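Local coordinates for putative sugar ABC transport system, substrate-binding protein (Bordetella parapertussis, PDB 5IX8), which probably binds a sugar in the periplasm and hands it to an ABC transporter for uptake into the cell, at residues 8-13 and 264-269; 26-31 and 309-314; 202-207 and 224-229. One frame throughout, in Å; residues are numbered along the deposited sequence.

Contact 1: residues 8-13 and 264-269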
loop_
_atom_site.group_PDB
_atom_site.type_symbol
_atom_site.label_atom_id
_atom_site.label_comp_id
_atom_site.label_asym_id
_atom_site.label_seq_id
_atom_site.Cartn_x
_atom_site.Cartn_y
_atom_site.Cartn_z
ATOM N N GLU A 8 -13.990 9.492 -15.795
ATOM C CA GLU A 8 -14.758 10.704 -15.520
ATOM C C GLU A 8 -15.580 10.507 -14.236
ATOM O O GLU A 8 -16.095 9.419 -14.004
ATOM C CB GLU A 8 -15.679 10.978 -16.720
ATOM C CG GLU A 8 -17.091 11.276 -16.433
ATOM C CD GLU A 8 -17.944 11.551 -17.683
ATOM O OE1 GLU A 8 -17.731 10.907 -18.752
ATOM O OE2 GLU A 8 -18.851 12.403 -17.573
ATOM N N PRO A 9 -15.667 11.495 -13.346
ATOM C CA PRO A 9 -16.488 11.297 -12.133
ATOM C C PRO A 9 -17.971 11.316 -12.469
ATOM O O PRO A 9 -18.441 12.204 -13.184
ATOM C CB PRO A 9 -16.113 12.486 -11.240
ATOM C CG PRO A 9 -15.676 13.528 -12.173
ATOM C CD PRO A 9 -15.098 12.849 -13.421
ATOM N N ILE A 10 -18.724 10.370 -11.910
ATOM C CA ILE A 10 -20.167 10.426 -12.012
ATOM C C ILE A 10 -20.772 10.317 -10.618
ATOM O O ILE A 10 -20.069 10.203 -9.608
ATOM C CB ILE A 10 -20.738 9.350 -12.952
ATOM C CG1 ILE A 10 -20.380 7.951 -12.456
ATOM C CG2 ILE A 10 -20.312 9.623 -14.444
ATOM C CD1 ILE A 10 -21.174 6.882 -13.217
ATOM N N VAL A 11 -22.100 10.362 -10.577
ATOM C CA VAL A 11 -22.859 10.405 -9.334
ATOM C C VAL A 11 -23.833 9.242 -9.305
ATOM O O VAL A 11 -24.497 8.966 -10.310
ATOM C CB VAL A 11 -23.614 11.735 -9.237
ATOM C CG1 VAL A 11 -24.427 11.779 -7.960
ATOM C CG2 VAL A 11 -22.622 12.883 -9.337
ATOM N N ALA A 12 -23.919 8.570 -8.158
ATOM C CA ALA A 12 -24.846 7.453 -8.003
ATOM C C ALA A 12 -26.268 7.976 -8.062
ATOM O O ALA A 12 -26.585 9.025 -7.479
ATOM C CB ALA A 12 -24.618 6.727 -6.671
ATOM N N ARG A 13 -27.109 7.273 -8.812
ATOM C CA ARG A 13 -28.537 7.502 -8.785
ATOM C C ARG A 13 -29.249 6.474 -7.919
ATOM O O ARG A 13 -30.179 6.821 -7.200
ATOM C CB ARG A 13 -29.095 7.521 -10.222
ATOM C CG ARG A 13 -28.552 8.683 -11.095
ATOM C CD ARG A 13 -28.730 10.050 -10.394
ATOM N NE ARG A 13 -28.560 11.181 -11.315
ATOM C CZ ARG A 13 -27.378 11.585 -11.793
ATOM N NH1 ARG A 13 -26.266 10.919 -11.469
ATOM N NH2 ARG A 13 -27.301 12.636 -12.605
ATOM N N TYR A 264 -15.569 3.249 -9.454
ATOM C CA TYR A 264 -15.762 1.913 -10.009
ATOM C C TYR A 264 -17.008 1.259 -9.429
ATOM O O TYR A 264 -17.769 0.590 -10.162
ATOM C CB TYR A 264 -14.533 1.020 -9.728
ATOM C CG TYR A 264 -13.349 1.176 -10.671
ATOM C CD1 TYR A 264 -12.734 2.423 -10.874
ATOM C CD2 TYR A 264 -12.846 0.064 -11.354
ATOM C CE1 TYR A 264 -11.673 2.553 -11.744
ATOM C CE2 TYR A 264 -11.761 0.171 -12.232
ATOM C CZ TYR A 264 -11.184 1.412 -12.425
ATOM O OH TYR A 264 -10.115 1.523 -13.286
ATOM N N ALA A 265 -17.223 1.427 -8.111
ATOM C CA ALA A 265 -18.389 0.808 -7.467
ATOM C C ALA A 265 -19.700 1.344 -8.049
ATOM O O ALA A 265 -20.658 0.570 -8.243
ATOM C CB ALA A 265 -18.355 1.027 -5.948
ATOM N N ILE A 266 -19.781 2.659 -8.318
ATOM C CA ILE A 266 -21.030 3.199 -8.873
ATOM C C ILE A 266 -21.329 2.548 -10.206
ATOM O O ILE A 266 -22.479 2.165 -10.494
ATOM C CB ILE A 266 -20.952 4.727 -9.036
ATOM C CG1 ILE A 266 -20.842 5.422 -7.683
ATOM C CG2 ILE A 266 -22.185 5.253 -9.771
ATOM C CD1 ILE A 266 -20.392 6.884 -7.790
ATOM N N ARG A 267 -20.298 2.410 -11.040
ATOM C CA ARG A 267 -20.480 1.803 -12.351
ATOM C C ARG A 267 -20.885 0.351 -12.222
ATOM O O ARG A 267 -21.805 -0.110 -12.911
ATOM C CB ARG A 267 -19.190 1.965 -13.161
ATOM C CG ARG A 267 -19.045 3.421 -13.612
ATOM C CD ARG A 267 -17.641 3.652 -14.133
ATOM N NE ARG A 267 -17.572 4.947 -14.811
ATOM C CZ ARG A 267 -17.376 6.098 -14.189
ATOM N NH1 ARG A 267 -17.159 6.142 -12.863
ATOM N NH2 ARG A 267 -17.361 7.192 -14.915
ATOM N N GLU A 268 -20.200 -0.402 -11.357
ATOM C CA GLU A 268 -20.560 -1.813 -11.181
ATOM C C GLU A 268 -22.006 -1.936 -10.723
ATOM O O GLU A 268 -22.785 -2.729 -11.268
ATOM C CB GLU A 268 -19.619 -2.463 -10.168
ATOM C CG GLU A 268 -19.383 -3.966 -10.383
ATOM C CD GLU A 268 -20.498 -4.849 -9.837
ATOM O OE1 GLU A 268 -21.230 -4.423 -8.909
ATOM O OE2 GLU A 268 -20.632 -5.998 -10.340
ATOM N N HIS A 269 -22.395 -1.087 -9.777
ATOM C CA HIS A 269 -23.719 -1.155 -9.172
ATOM C C HIS A 269 -24.820 -0.851 -10.175
ATOM O O HIS A 269 -25.902 -1.459 -10.119
ATOM C CB HIS A 269 -23.775 -0.175 -8.007
ATOM C CG HIS A 269 -24.933 -0.388 -7.091
ATOM N ND1 HIS A 269 -25.768 0.634 -6.709
ATOM C CD2 HIS A 269 -25.377 -1.500 -6.452
ATOM C CE1 HIS A 269 -26.678 0.168 -5.866
ATOM N NE2 HIS A 269 -26.481 -1.130 -5.715
#
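R267 and I10 meet because each side chain is set for it. The arginine has CG beside its own backbone N, opposite the carbonyl carbon (chi1 -73°), and runs extended from CG to NE, which carries its guanidinium from the helix out to the chain at 8-13. I10 holds CG1 between its backbone N and carbonyl carbon (chi1 60°), and its CD1 comes to rest over the centre of one guanidinium face, 4.0 Å above the plane. A long aliphatic branch suits this spot: it packs on the flat face, which makes no hydrogen bonds, and leaves the N-H groups at the rim for polar partners. R267 NH2 donates to E8 O at 2.7 Å, a moderately bent bond (149° at the hydrogen), with the oxygen somewhat out of the guanidinium plane; NH1 is taken by Q263 OE1, so two acceptors fix the rotation of the group. Q263 OE1 also receives I10 N, tying arginine and loop to one amide. The carboxylate of E8 stays 5.4 Å away, OE1 to R267 NH2, and may add a mild electrostatic pull.

I266, the residue before R267 on the helix, supplies the apolar half. Its CG2 lies 3.9 Å from I10 CD1, the two isoleucines lying alongside and pointing opposite ways, while CG1 comes within 4.1 Å of A12 CB. The small alanine lets the loop backbone lie close to the helix. The arrangement is that of an irregular N-terminal segment strapped across helix 254-270 just before strand 17-22, the first strand of the periplasmic binding protein fold.

Contact 2: residues 26-31 and 309-314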
loop_
_atom_site.group_PDB
_atom_site.type_symbol
_atom_site.label_atom_id
_atom_site.label_comp_id
_atom_site.label_asym_id
_atom_site.label_seq_id
_atom_site.Cartn_x
_atom_site.Cartn_y
_atom_site.Cartn_z
ATOM N N LEU A 26 -2.611 4.243 10.909
ATOM C CA LEU A 26 -1.459 4.883 11.531
ATOM C C LEU A 26 -0.483 5.516 10.549
ATOM O O LEU A 26 0.383 6.280 10.993
ATOM C CB LEU A 26 -0.704 3.874 12.402
ATOM C CG LEU A 26 -1.604 3.344 13.516
ATOM C CD1 LEU A 26 -0.819 2.294 14.310
ATOM C CD2 LEU A 26 -2.148 4.482 14.422
ATOM N N ASP A 27 -0.599 5.260 9.239
ATOM C CA ASP A 27 0.253 5.967 8.283
ATOM C C ASP A 27 -0.596 6.609 7.198
ATOM O O ASP A 27 -1.806 6.738 7.362
ATOM C CB ASP A 27 1.340 5.052 7.690
ATOM C CG ASP A 27 0.789 3.841 6.908
ATOM O OD1 ASP A 27 -0.357 3.862 6.411
ATOM O OD2 ASP A 27 1.571 2.852 6.755
ATOM N N ASN A 28 0.004 7.086 6.118
ATOM C CA ASN A 28 -0.809 7.771 5.131
ATOM C C ASN A 28 -1.459 6.832 4.140
ATOM O O ASN A 28 -2.254 7.298 3.314
ATOM C CB ASN A 28 0.020 8.795 4.346
ATOM C CG ASN A 28 0.257 10.043 5.135
ATOM O OD1 ASN A 28 -0.506 10.341 6.070
ATOM N ND2 ASN A 28 1.315 10.786 4.793
ATOM N N PHE A 29 -1.129 5.539 4.166
ATOM C CA PHE A 29 -1.579 4.696 3.060
ATOM C C PHE A 29 -3.030 4.282 3.241
ATOM O O PHE A 29 -3.890 4.662 2.442
ATOM C CB PHE A 29 -0.669 3.470 2.915
ATOM C CG PHE A 29 -1.087 2.540 1.795
ATOM C CD1 PHE A 29 -1.043 2.975 0.470
ATOM C CD2 PHE A 29 -1.581 1.264 2.066
ATOM C CE1 PHE A 29 -1.441 2.146 -0.587
ATOM C CE2 PHE A 29 -1.960 0.407 1.013
ATOM C CZ PHE A 29 -1.886 0.855 -0.318
ATOM N N TYR A 30 -3.326 3.449 4.243
ATOM C CA TYR A 30 -4.736 3.089 4.413
ATOM C C TYR A 30 -5.572 4.295 4.789
ATOM O O TYR A 30 -6.753 4.375 4.405
ATOM C CB TYR A 30 -4.922 1.999 5.481
ATOM C CG TYR A 30 -4.059 0.778 5.235
ATOM C CD1 TYR A 30 -4.324 -0.097 4.174
ATOM C CD2 TYR A 30 -2.991 0.475 6.072
ATOM C CE1 TYR A 30 -3.510 -1.220 3.945
ATOM C CE2 TYR A 30 -2.163 -0.661 5.819
ATOM C CZ TYR A 30 -2.452 -1.492 4.764
ATOM O OH TYR A 30 -1.684 -2.588 4.479
ATOM N N LYS A 31 -5.000 5.227 5.556
ATOM C CA LYS A 31 -5.759 6.429 5.891
ATOM C C LYS A 31 -6.059 7.243 4.634
ATOM O O LYS A 31 -7.150 7.805 4.495
ATOM C CB LYS A 31 -4.995 7.265 6.943
ATOM C CG LYS A 31 -5.833 8.381 7.530
ATOM C CD LYS A 31 -5.007 9.367 8.396
ATOM C CE LYS A 31 -4.316 8.653 9.488
ATOM N NZ LYS A 31 -3.476 9.541 10.351
ATOM N N TYR A 309 -2.162 13.393 -4.157
ATOM C CA TYR A 309 -2.645 12.044 -4.415
ATOM C C TYR A 309 -2.289 11.049 -3.314
ATOM O O TYR A 309 -2.830 9.935 -3.313
ATOM C CB TYR A 309 -2.075 11.541 -5.754
ATOM C CG TYR A 309 -2.518 12.363 -6.961
ATOM C CD1 TYR A 309 -3.861 12.465 -7.290
ATOM C CD2 TYR A 309 -1.591 13.010 -7.777
ATOM C CE1 TYR A 309 -4.281 13.199 -8.406
ATOM C CE2 TYR A 309 -1.990 13.741 -8.889
ATOM C CZ TYR A 309 -3.349 13.835 -9.198
ATOM O OH TYR A 309 -3.780 14.562 -10.319
ATOM N N ASP A 310 -1.378 11.405 -2.393
ATOM C CA ASP A 310 -0.870 10.479 -1.385
ATOM C C ASP A 310 -1.095 10.912 0.060
ATOM O O ASP A 310 -1.046 10.058 0.957
ATOM C CB ASP A 310 0.638 10.280 -1.522
ATOM C CG ASP A 310 1.076 9.896 -2.913
ATOM O OD1 ASP A 310 0.316 10.049 -3.922
ATOM O OD2 ASP A 310 2.235 9.462 -2.981
ATOM N N TYR A 311 -1.278 12.194 0.325
ATOM C CA TYR A 311 -1.520 12.672 1.683
ATOM C C TYR A 311 -2.998 12.943 1.865
ATOM O O TYR A 311 -3.568 13.742 1.086
ATOM C CB TYR A 311 -0.769 13.979 1.961
ATOM C CG TYR A 311 0.752 13.958 1.978
ATOM C CD1 TYR A 311 1.467 12.773 2.024
ATOM C CD2 TYR A 311 1.463 15.145 1.950
ATOM C CE1 TYR A 311 2.861 12.791 2.051
ATOM C CE2 TYR A 311 2.828 15.175 1.949
ATOM C CZ TYR A 311 3.534 14.004 1.996
ATOM O OH TYR A 311 4.918 14.072 1.996
ATOM N N PRO A 312 -3.648 12.389 2.881
ATOM C CA PRO A 312 -4.937 12.945 3.300
ATOM C C PRO A 312 -4.711 14.343 3.847
ATOM O O PRO A 312 -3.582 14.697 4.209
ATOM C CB PRO A 312 -5.419 11.983 4.400
ATOM C CG PRO A 312 -4.341 10.909 4.536
ATOM C CD PRO A 312 -3.117 11.419 3.854
ATOM N N PRO A 313 -5.740 15.164 3.917
ATOM C CA PRO A 313 -5.544 16.546 4.375
ATOM C C PRO A 313 -5.012 16.576 5.794
ATOM O O PRO A 313 -5.331 15.705 6.611
ATOM C CB PRO A 313 -6.948 17.150 4.300
ATOM C CG PRO A 313 -7.671 16.242 3.331
ATOM C CD PRO A 313 -7.132 14.888 3.571
ATOM N N GLN A 314 -4.170 17.585 6.075
ATOM C CA GLN A 314 -3.697 17.748 7.437
ATOM C C GLN A 314 -4.909 17.954 8.295
ATOM O O GLN A 314 -5.782 18.775 7.969
ATOM C CB GLN A 314 -2.760 18.938 7.626
ATOM C CG GLN A 314 -2.386 19.143 9.154
ATOM C CD GLN A 314 -1.343 18.108 9.684
ATOM O OE1 GLN A 314 -1.463 17.552 10.807
ATOM N NE2 GLN A 314 -0.315 17.872 8.882
HETATM O O HOH W 1 -2.238 7.607 0.655
#
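N28 and Y311 have the nearest CA atoms of the two segments, 6.0 Å apart, where the start of helix 28-43 meets the extended chain that follows helix 306-309. Water links the main chains here: it donates to N28 O and to D310 O, 2.7 Å from each, and so satisfies a carbonyl on either segment. Just before the helix, D27 serves as N-cap, its OD1 accepting from F29 N at 2.9 Å from above the carboxylate plane. A short acceptor side chain suits that position, since the first amides of a helix have no carbonyl of a preceding turn to bind.

This helix follows strand 17-22, as expected in the first beta-alpha step of a periplasmic binding protein lobe, and the C-terminal tail lies against its beginning. N28 ND2 comes 3.4 Å from Y311 CD1, the amide and ring planes turned 52° apart, but its hydrogen bond goes to M233 O. Y311 likewise sends its hydroxyl elsewhere, to E238. On the other branch, N28 OD1 sits 3.6 Å from P312 CD, a carbon made slightly polar by the adjacent ring nitrogen. P312 also reaches the helix at K31, whose CG lies 4.2 Å from P312 CG, the lysine chain running roughly perpendicular to the proline. The rigid proline is a compact apolar wedge here, and Y35 touches it too.

Contact 3: residues 202-207 and 224-229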
loop_
_atom_site.group_PDB
_atom_site.type_symbol
_atom_site.label_atom_id
_atom_site.label_comp_id
_atom_site.label_asym_id
_atom_site.label_seq_id
_atom_site.Cartn_x
_atom_site.Cartn_y
_atom_site.Cartn_z
ATOM N N GLU A 202 25.958 -0.221 2.487
ATOM C CA GLU A 202 25.824 1.200 2.178
ATOM C C GLU A 202 24.380 1.590 1.911
ATOM O O GLU A 202 24.090 2.778 1.715
ATOM C CB GLU A 202 26.698 1.570 0.978
ATOM C CG GLU A 202 28.171 1.534 1.368
ATOM C CD GLU A 202 29.099 1.791 0.215
ATOM O OE1 GLU A 202 29.255 2.963 -0.176
ATOM O OE2 GLU A 202 29.670 0.824 -0.312
ATOM N N TYR A 203 23.468 0.627 1.931
ATOM C CA TYR A 203 22.072 0.854 1.608
ATOM C C TYR A 203 21.241 -0.026 2.506
ATOM O O TYR A 203 21.706 -1.077 2.949
ATOM C CB TYR A 203 21.753 0.469 0.178
ATOM C CG TYR A 203 22.492 1.280 -0.833
ATOM C CD1 TYR A 203 21.999 2.503 -1.239
ATOM C CD2 TYR A 203 23.674 0.826 -1.402
ATOM C CE1 TYR A 203 22.672 3.274 -2.194
ATOM C CE2 TYR A 203 24.356 1.582 -2.369
ATOM C CZ TYR A 203 23.841 2.804 -2.756
ATOM O OH TYR A 203 24.482 3.574 -3.702
ATOM N N VAL A 204 19.989 0.388 2.729
ATOM C CA VAL A 204 18.996 -0.437 3.417
ATOM C C VAL A 204 17.715 -0.377 2.602
ATOM O O VAL A 204 17.244 0.714 2.249
ATOM C CB VAL A 204 18.718 0.030 4.863
ATOM C CG1 VAL A 204 17.652 -0.884 5.532
ATOM C CG2 VAL A 204 20.004 0.055 5.692
ATOM N N PHE A 205 17.162 -1.537 2.282
ATOM C CA PHE A 205 15.886 -1.607 1.585
ATOM C C PHE A 205 14.788 -1.928 2.581
ATOM O O PHE A 205 14.945 -2.843 3.387
ATOM C CB PHE A 205 15.921 -2.678 0.500
ATOM C CG PHE A 205 14.579 -2.983 -0.064
ATOM C CD1 PHE A 205 14.056 -2.200 -1.090
ATOM C CD2 PHE A 205 13.833 -4.034 0.441
ATOM C CE1 PHE A 205 12.807 -2.474 -1.639
ATOM C CE2 PHE A 205 12.580 -4.303 -0.067
ATOM C CZ PHE A 205 12.058 -3.516 -1.127
ATOM N N THR A 206 13.674 -1.200 2.508
ATOM C CA THR A 206 12.478 -1.450 3.310
ATOM C C THR A 206 11.263 -1.300 2.408
ATOM O O THR A 206 11.281 -0.484 1.465
ATOM C CB THR A 206 12.321 -0.457 4.489
ATOM O OG1 THR A 206 12.012 0.853 3.969
ATOM C CG2 THR A 206 13.582 -0.399 5.387
ATOM N N PRO A 207 10.172 -2.016 2.700
ATOM C CA PRO A 207 9.011 -1.943 1.813
ATOM C C PRO A 207 7.966 -0.927 2.200
ATOM O O PRO A 207 7.071 -0.706 1.375
ATOM C CB PRO A 207 8.429 -3.364 1.908
ATOM C CG PRO A 207 8.668 -3.729 3.415
ATOM C CD PRO A 207 10.112 -3.204 3.575
ATOM N N ARG A 224 25.946 5.554 10.824
ATOM C CA ARG A 224 26.205 4.867 9.561
ATOM C C ARG A 224 25.574 5.651 8.420
ATOM O O ARG A 224 24.345 5.839 8.403
ATOM C CB ARG A 224 25.650 3.434 9.587
ATOM C CG ARG A 224 26.487 2.458 10.422
ATOM C CD ARG A 224 27.713 1.940 9.644
ATOM N NE ARG A 224 27.341 1.121 8.481
ATOM C CZ ARG A 224 27.018 -0.169 8.560
ATOM N NH1 ARG A 224 27.014 -0.783 9.770
ATOM N NH2 ARG A 224 26.696 -0.844 7.446
ATOM N N PRO A 225 26.349 6.091 7.463
ATOM C CA PRO A 225 25.807 6.918 6.378
ATOM C C PRO A 225 25.107 6.095 5.311
ATOM O O PRO A 225 25.309 6.337 4.117
ATOM C CB PRO A 225 27.057 7.603 5.814
ATOM C CG PRO A 225 28.145 6.547 6.023
ATOM C CD PRO A 225 27.812 5.902 7.369
ATOM N N VAL A 226 24.293 5.143 5.706
ATOM C CA VAL A 226 23.590 4.337 4.715
ATOM C C VAL A 226 22.456 5.152 4.120
ATOM O O VAL A 226 21.875 6.025 4.783
ATOM C CB VAL A 226 23.063 3.021 5.316
ATOM C CG1 VAL A 226 24.230 2.110 5.717
ATOM C CG2 VAL A 226 22.125 3.289 6.515
ATOM N N LYS A 227 22.118 4.830 2.871
ATOM C CA LYS A 227 20.982 5.425 2.181
ATOM C C LYS A 227 19.838 4.435 2.228
ATOM O O LYS A 227 20.037 3.247 1.951
ATOM C CB LYS A 227 21.313 5.771 0.728
ATOM C CG LYS A 227 22.426 6.786 0.611
ATOM C CD LYS A 227 22.832 6.973 -0.837
ATOM C CE LYS A 227 23.755 8.165 -0.950
ATOM N NZ LYS A 227 23.044 9.360 -0.376
ATOM N N VAL A 228 18.648 4.921 2.552
ATOM C CA VAL A 228 17.485 4.063 2.769
ATOM C C VAL A 228 16.524 4.213 1.599
ATOM O O VAL A 228 16.339 5.318 1.072
ATOM C CB VAL A 228 16.802 4.388 4.116
ATOM C CG1 VAL A 228 15.542 3.529 4.321
ATOM C CG2 VAL A 228 17.813 4.184 5.246
ATOM N N LEU A 229 15.976 3.084 1.153
ATOM C CA LEU A 229 14.901 3.021 0.176
ATOM C C LEU A 229 13.656 2.570 0.897
ATOM O O LEU A 229 13.717 1.668 1.745
ATOM C CB LEU A 229 15.218 2.024 -0.945
ATOM C CG LEU A 229 16.425 2.447 -1.792
ATOM C CD1 LEU A 229 17.679 1.781 -1.321
ATOM C CD2 LEU A 229 16.176 2.172 -3.261
#
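Y203 and K227 stand side by side on one face of the sheet and point the same way. The tyrosine CD1 lies 3.9 Å from K227 CB, and its CE1 is as close to K227 CD, so the aromatic ring runs along the aliphatic part of the lysine while the polar ends separate: Y203 OH bonds to D136, and K227 NZ makes a weak bond to G244 O. F205 and L229 follow on the same face, with L129 of helix 122-135 against both. V204 and V228 point to the other face, where V204 CG2 meets V226 CG2 at 4.0 Å, the valines slanted together. Beta-branched residues suit this extended backbone, and helix 209-221 packs on them through A215, V216 and A219.

Between these two layers of side chains the strands run parallel, the axes of the short segments 23° apart. V204 N donates to K227 O, and V204 O receives L229 N at 2.9 Å almost straight along the C=O axis. T206 has OG1 between its backbone N and carbonyl carbon (chi1 69°), which lets the hydroxyl donate to L229 O at 2.9 Å, in the carbonyl plane on a lone pair. T206 N binds the same oxygen, a double grip; OG1 also bonds to T230. The two strands and helix 209-221 form a beta-alpha-beta crossover, the repeating element of the Rossmann-like lobes of periplasmic binding proteins.

How the contacts relate
Contact 3 is the buried one: two neighbouring strands within a single lobe, held by a ladder of main-chain bonds between layers of apolar side chains. Contacts 1 and 2 are more open and join elements far apart in sequence. Contact 1 relies on an arginine and two isoleucines to hold a loop to a helix, whereas contact 2, at the surface, depends on a bridging water and light packing by an asparagine and a proline. No helix or strand is shared by two contacts, though 8-13 and 26-31 lie before and after strand 17-22. Contact 3 lies within the loops closed by both others. Contacts 1 and 3 fall on opposite sides of the chain's centre.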